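Local coordinates for GTPase-activating protein GYP1 (Saccharomyces cerevisiae, PDB 1FKM) that accelerates GTP hydrolysis by Ypt/Rab GTPases, chiefly Ypt1 and Ypt7, through its TBC-type GAP domain, which lends an arginine and a glutamine finger in trans, at residues R243-Q246 against M247-I251; D367-M370 against L371-A375. All blocks are in the same frame, centred on the assembly; numbering follows the deposited sequence.

Contact 1: residues R243-Q246 against M247-I251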
ATOM      1  N   ARG A 243      -4.893   7.423   3.366  1.00 28.12           N
ATOM      2  CA  ARG A 243      -6.064   8.241   3.632  1.00 31.61           C
ATOM      3  C   ARG A 243      -5.789   9.731   3.478  1.00 30.78           C
ATOM      4  O   ARG A 243      -6.675  10.553   3.706  1.00 31.27           O
ATOM      5  CB  ARG A 243      -6.582   7.949   5.041  1.00 40.04           C
ATOM      6  CG  ARG A 243      -6.842   6.469   5.290  1.00 46.26           C
ATOM      7  CD  ARG A 243      -8.088   5.992   4.570  1.00 50.01           C
ATOM      8  NE  ARG A 243      -9.297   6.417   5.268  1.00 56.09           N
ATOM      9  CZ  ARG A 243      -9.656   5.975   6.469  1.00 58.97           C
ATOM     10  NH1 ARG A 243      -8.900   5.089   7.104  1.00 61.00           N
ATOM     11  NH2 ARG A 243     -10.765   6.421   7.040  1.00 61.30           N
ATOM     12  N   GLU A 244      -4.568  10.074   3.074  1.00 28.79           N
ATOM     13  CA  GLU A 244      -4.182  11.472   2.909  1.00 28.25           C
ATOM     14  C   GLU A 244      -3.962  11.863   1.450  1.00 26.68           C
ATOM     15  O   GLU A 244      -3.651  13.019   1.159  1.00 26.22           O
ATOM     16  CB  GLU A 244      -2.887  11.763   3.674  1.00 33.87           C
ATOM     17  CG  GLU A 244      -2.742  11.043   5.005  1.00 38.39           C
ATOM     18  CD  GLU A 244      -3.937  11.237   5.901  1.00 39.09           C
ATOM     19  OE1 GLU A 244      -4.383  12.393   6.047  1.00 42.91           O
ATOM     20  OE2 GLU A 244      -4.426  10.238   6.466  1.00 41.56           O
ATOM     21  N   PHE A 245      -4.106  10.902   0.540  1.00 23.30           N
ATOM     22  CA  PHE A 245      -3.892  11.157  -0.884  1.00 22.67           C
ATOM     23  C   PHE A 245      -4.930  10.463  -1.754  1.00 23.57           C
ATOM     24  O   PHE A 245      -5.649   9.579  -1.291  1.00 23.45           O
ATOM     25  CB  PHE A 245      -2.515  10.638  -1.327  1.00 23.99           C
ATOM     26  CG  PHE A 245      -1.354  11.292  -0.643  1.00 22.16           C
ATOM     27  CD1 PHE A 245      -0.942  12.567  -1.017  1.00 23.25           C
ATOM     28  CD2 PHE A 245      -0.647  10.623   0.345  1.00 24.13           C
ATOM     29  CE1 PHE A 245       0.165  13.172  -0.414  1.00 23.47           C
ATOM     30  CE2 PHE A 245       0.459  11.212   0.953  1.00 25.20           C
ATOM     31  CZ  PHE A 245       0.867  12.493   0.571  1.00 24.68           C
ATOM     32  N   GLN A 246      -4.990  10.872  -3.021  1.00 23.47           N
ATOM     33  CA  GLN A 246      -5.891  10.260  -3.989  1.00 25.39           C
ATOM     34  C   GLN A 246      -5.233   8.924  -4.353  1.00 23.53           C
ATOM     35  O   GLN A 246      -4.012   8.806  -4.285  1.00 20.86           O
ATOM     36  CB  GLN A 246      -5.997  11.128  -5.247  1.00 30.83           C
ATOM     37  CG  GLN A 246      -6.621  12.496  -5.013  1.00 35.49           C
ATOM     38  CD  GLN A 246      -8.023  12.395  -4.457  1.00 37.75           C
ATOM     39  OE1 GLN A 246      -8.889  11.745  -5.044  1.00 39.19           O
ATOM     40  NE2 GLN A 246      -8.256  13.034  -3.316  1.00 38.62           N
HETATM   41  N   MSE A 247      -6.025   7.930  -4.742  1.00 24.72           N
HETATM   42  CA  MSE A 247      -5.466   6.622  -5.096  1.00 24.86           C
HETATM   43  C   MSE A 247      -4.383   6.665  -6.170  1.00 23.55           C
HETATM   44  O   MSE A 247      -3.426   5.902  -6.112  1.00 23.38           O
HETATM   45  CB  MSE A 247      -6.575   5.662  -5.534  1.00 27.48           C
HETATM   46  CG  MSE A 247      -6.892   4.611  -4.490  1.00 36.31           C
HETATM   47 SE   MSE A 247      -5.465   3.305  -4.243  1.00 31.49          SE
HETATM   48  CE  MSE A 247      -6.556   1.707  -4.297  1.00 35.78           C
ATOM     49  N   GLY A 248      -4.538   7.537  -7.160  1.00 23.52           N
ATOM     50  CA  GLY A 248      -3.527   7.632  -8.200  1.00 23.13           C
ATOM     51  C   GLY A 248      -2.189   8.025  -7.601  1.00 23.96           C
ATOM     52  O   GLY A 248      -1.127   7.537  -8.009  1.00 24.08           O
ATOM     53  N   THR A 249      -2.230   8.914  -6.617  1.00 20.38           N
ATOM     54  CA  THR A 249      -1.007   9.358  -5.961  1.00 19.35           C
ATOM     55  C   THR A 249      -0.438   8.227  -5.114  1.00 17.84           C
ATOM     56  O   THR A 249       0.776   8.032  -5.060  1.00 19.32           O
ATOM     57  CB  THR A 249      -1.271  10.566  -5.054  1.00 27.49           C
ATOM     58  OG1 THR A 249      -1.806  11.633  -5.841  1.00 28.56           O
ATOM     59  CG2 THR A 249       0.017  11.021  -4.377  1.00 26.27           C
ATOM     60  N   VAL A 250      -1.318   7.486  -4.451  1.00 18.44           N
ATOM     61  CA  VAL A 250      -0.886   6.368  -3.613  1.00 18.91           C
ATOM     62  C   VAL A 250      -0.174   5.317  -4.473  1.00 17.87           C
ATOM     63  O   VAL A 250       0.898   4.834  -4.114  1.00 18.60           O
ATOM     64  CB  VAL A 250      -2.093   5.716  -2.892  1.00 23.55           C
ATOM     65  CG1 VAL A 250      -1.667   4.419  -2.212  1.00 23.42           C
ATOM     66  CG2 VAL A 250      -2.663   6.687  -1.853  1.00 25.67           C
ATOM     67  N   ILE A 251      -0.771   4.976  -5.614  1.00 19.71           N
ATOM     68  CA  ILE A 251      -0.180   3.993  -6.520  1.00 19.49           C
ATOM     69  C   ILE A 251       1.229   4.405  -6.938  1.00 18.89           C
ATOM     70  O   ILE A 251       2.163   3.601  -6.893  1.00 17.08           O
ATOM     71  CB  ILE A 251      -1.057   3.799  -7.788  1.00 27.25           C
ATOM     72  CG1 ILE A 251      -2.446   3.289  -7.391  1.00 28.77           C
ATOM     73  CG2 ILE A 251      -0.391   2.821  -8.747  1.00 27.96           C
ATOM     74  CD1 ILE A 251      -2.421   2.013  -6.593  1.00 29.00           C
TER
HETATM   75  O   HOH W   1      -3.169  13.004  -3.910  1.00 27.22           O
HETATM   76  O   HOH W   2      -8.769   8.490  -4.754  1.00 29.32           O
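Gln246 passes its carbonyl into the first turn of the helix that opens at Met247, and this oxygen accepts the hydrogen bonds that tie the loop residue to that turn. The chain leaves a short 3-10 turn at Arg243 and Glu244, runs extended through Phe245 and Gln246, then coils. Val250 N donates to Gln246 O at 3.0 Å with an N-H...O angle of 157°, in the carbonyl plane; Thr249 N reaches the same oxygen at 2.9 Å, but weakly, its angle being only 122°. The next bond of the series runs from Ile251 N to Met247 O.

Side chains and two waters add to the backbone bonds. Phe245 and Thr249 cross at about a right angle, with Thr249 CG2 lying 3.8 Å from Phe245 CD1 in an oblique approach to the ring. Thr249 sets CG2 opposite its own backbone N, leaving OG1 (chi1 -59°) beside that N and facing a water. This water, which also lies in plane at the edge of the Phe245 ring, is 2.7 Å from Thr249 OG1 and accepts from Gln246 N at 2.9 Å. Val250 CG2 adds an apolar contact, 4.0 Å from Phe245 CB. A second water accepts from Met247 N at 2.8 Å and donates to Gln246 OE1; that one water links the bent Gln246 side chain to the backbone NH at the start of the helix. Beyond the turn, Phe335 and Trp363 meet the Phe245 ring, while Met247 packs on helix 133-145. The arrangement is a helix N-terminus with Gln246 as N-cap residue, the NH of Met247 donating to water, within the all-helical TBC domain.

Contact 2: residues D367-M370 against L371-A375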
ATOM      1  N   ASP A 367       4.752  16.849  -7.584  1.00 29.22           N
ATOM      2  CA  ASP A 367       4.573  17.028  -6.146  1.00 27.87           C
ATOM      3  C   ASP A 367       4.975  15.782  -5.353  1.00 26.76           C
ATOM      4  O   ASP A 367       5.661  15.879  -4.334  1.00 25.57           O
ATOM      5  CB  ASP A 367       3.107  17.361  -5.847  1.00 34.29           C
ATOM      6  CG  ASP A 367       2.632  18.619  -6.564  1.00 36.00           C
ATOM      7  OD1 ASP A 367       3.410  19.592  -6.654  1.00 37.80           O
ATOM      8  OD2 ASP A 367       1.474  18.635  -7.030  1.00 36.68           O
ATOM      9  N   ILE A 368       4.546  14.621  -5.838  0.50 24.46           N
ATOM     10  CA  ILE A 368       4.834  13.345  -5.187  0.50 24.67           C
ATOM     11  C   ILE A 368       6.317  13.004  -5.272  0.50 23.47           C
ATOM     12  O   ILE A 368       6.926  12.557  -4.299  0.50 21.73           O
ATOM     13  CB  ILE A 368       4.051  12.200  -5.859  0.50 39.68           C
ATOM     14  CG1 ILE A 368       2.592  12.606  -6.044  0.50 40.56           C
ATOM     15  CG2 ILE A 368       4.143  10.940  -5.017  0.50 39.74           C
ATOM     16  CD1 ILE A 368       1.828  11.695  -6.970  0.50 41.70           C
ATOM     17  N   GLU A 369       6.889  13.224  -6.449  1.00 22.51           N
ATOM     18  CA  GLU A 369       8.298  12.921  -6.702  1.00 25.00           C
ATOM     19  C   GLU A 369       9.182  13.792  -5.807  1.00 24.54           C
ATOM     20  O   GLU A 369      10.224  13.345  -5.317  1.00 24.28           O
ATOM     21  CB  GLU A 369       8.613  13.166  -8.183  1.00 36.20           C
ATOM     22  CG  GLU A 369       9.947  12.625  -8.676  1.00 40.37           C
ATOM     23  CD  GLU A 369      11.134  13.419  -8.166  1.00 45.13           C
ATOM     24  OE1 GLU A 369      11.027  14.660  -8.082  1.00 46.49           O
ATOM     25  OE2 GLU A 369      12.181  12.807  -7.866  1.00 46.89           O
HETATM   26  N   MSE A 370       8.754  15.032  -5.579  1.00 26.25           N
HETATM   27  CA  MSE A 370       9.513  15.956  -4.736  1.00 28.46           C
HETATM   28  C   MSE A 370       9.528  15.487  -3.280  1.00 26.10           C
HETATM   29  O   MSE A 370      10.565  15.525  -2.614  1.00 24.94           O
HETATM   30  CB  MSE A 370       8.905  17.361  -4.812  1.00 38.62           C
HETATM   31  CG  MSE A 370       9.709  18.432  -4.087  1.00 50.50           C
HETATM   32 SE   MSE A 370       8.960  20.212  -4.312  1.00 69.80          SE
HETATM   33  CE  MSE A 370       8.893  20.239  -6.248  1.00 59.69           C
ATOM     34  N   LEU A 371       8.370  15.052  -2.793  1.00 21.71           N
ATOM     35  CA  LEU A 371       8.244  14.570  -1.418  1.00 19.88           C
ATOM     36  C   LEU A 371       9.126  13.342  -1.181  1.00 18.57           C
ATOM     37  O   LEU A 371       9.882  13.275  -0.208  1.00 18.05           O
ATOM     38  CB  LEU A 371       6.781  14.215  -1.120  1.00 22.09           C
ATOM     39  CG  LEU A 371       6.469  13.556   0.229  1.00 22.18           C
ATOM     40  CD1 LEU A 371       6.816  14.502   1.365  1.00 25.55           C
ATOM     41  CD2 LEU A 371       4.995  13.192   0.289  1.00 22.77           C
ATOM     42  N   LEU A 372       9.030  12.375  -2.082  1.00 19.05           N
ATOM     43  CA  LEU A 372       9.805  11.149  -1.965  1.00 19.63           C
ATOM     44  C   LEU A 372      11.306  11.419  -2.021  1.00 20.89           C
ATOM     45  O   LEU A 372      12.069  10.870  -1.231  1.00 20.83           O
ATOM     46  CB  LEU A 372       9.400  10.176  -3.078  1.00 22.11           C
ATOM     47  CG  LEU A 372       7.958   9.657  -2.988  1.00 23.60           C
ATOM     48  CD1 LEU A 372       7.573   8.962  -4.296  1.00 23.70           C
ATOM     49  CD2 LEU A 372       7.825   8.703  -1.794  1.00 22.06           C
ATOM     50  N   SER A 373      11.721  12.265  -2.961  0.50 20.43           N
ATOM     51  CA  SER A 373      13.133  12.608  -3.111  0.50 21.55           C
ATOM     52  C   SER A 373      13.670  13.241  -1.829  0.50 22.02           C
ATOM     53  O   SER A 373      14.778  12.929  -1.383  0.50 22.88           O
ATOM     54  CB  SER A 373      13.316  13.580  -4.282  0.50 29.93           C
ATOM     55  OG  SER A 373      14.679  13.928  -4.446  0.50 32.24           O
ATOM     56  N   GLU A 374      12.877  14.128  -1.239  1.00 22.20           N
ATOM     57  CA  GLU A 374      13.263  14.806  -0.009  1.00 23.69           C
ATOM     58  C   GLU A 374      13.396  13.796   1.133  1.00 22.85           C
ATOM     59  O   GLU A 374      14.393  13.785   1.857  1.00 23.51           O
ATOM     60  CB  GLU A 374      12.223  15.881   0.338  1.00 33.20           C
ATOM     61  CG  GLU A 374      12.518  16.660   1.609  1.00 39.90           C
ATOM     62  CD  GLU A 374      11.676  17.923   1.722  1.00 44.19           C
ATOM     63  OE1 GLU A 374      10.440  17.829   1.570  1.00 47.72           O
ATOM     64  OE2 GLU A 374      12.252  19.009   1.967  1.00 45.96           O
ATOM     65  N   ALA A 375      12.396  12.937   1.288  1.00 19.12           N
ATOM     66  CA  ALA A 375      12.440  11.924   2.338  1.00 17.88           C
ATOM     67  C   ALA A 375      13.665  11.030   2.169  1.00 16.61           C
ATOM     68  O   ALA A 375      14.259  10.583   3.154  1.00 15.99           O
ATOM     69  CB  ALA A 375      11.161  11.067   2.310  1.00 20.95           C
TER
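Ile368 and Leu372 stand side by side, one turn apart, on the same side of helix 365-382, joined through both backbone and side chains, and the contact divides into three kinds of interaction.

The first is the regular i to i+4 hydrogen bonding of an alpha helix. The bond from Leu372 N to Ile368 O, 3.1 Å, is nearly straight, with an N-H...O angle of 171°. Leu371 N to Asp367 O is somewhat longer at 3.2 Å, while Ser373 N to Glu369 O and Glu374 N to Met370 O are both 3.0 Å. Leu372 CG comes within 3.3 Å of Ile368 O, the same oxygen that accepts from Leu372 N, a close carbon-to-oxygen approach beside the backbone bond.

The second is apolar. Pointing the same way, Ile368 and Leu372 meet through Ile368 CG2 and Leu372 CD1 at 4.0 Å. In the conformer described (Ile368 is modelled in two), CG1 lies beside the backbone N, chi1 -47°, and CG2 is the branch toward the leucine. Leu371 takes another direction, extending from the helix with CG opposite its backbone N (chi1 174°), and packs on Val331 and Ala334 of helix 324-338; Glu374 also packs on Ala334. Ile368 and Leu372 lean instead on helix 247-261.

The third involves polar side chains. Glu369 is bent at its second torsion, which brings OE2 to 3.8 Å from Ser373 CB, a contact with carbon. Asp367 directs OD2 back to the NH of Thr364, in the residues just before the helix.

Chemically, the turn is amphipathic: its buried aliphatic side chains pack on two helices while Glu369, Ser373 and Glu374 remain partly exposed, consistent with a helix at the edge of the helical bundle.

In the fold
Contact 1 opens helix 247-261, and contact 2 lies on helix 365-382, which packs against it. Their centres are 14 Å apart, yet they touch: Phe245 CZ lies 4.2 Å from Leu371 CD2, and Thr249 and Ile368 also pack, although their closest approach is doubtful because Ile368 is modelled in two conformers. Thus the loop end and first turn of helix 247-261 both present side chains to helix 365-382. Both contacts lie away from the arginine finger, Arg96, and the glutamine finger, Gln131. Contact 1 sits about 10 Å from the chain centre and contact 2 about 17 Å, measured between centres.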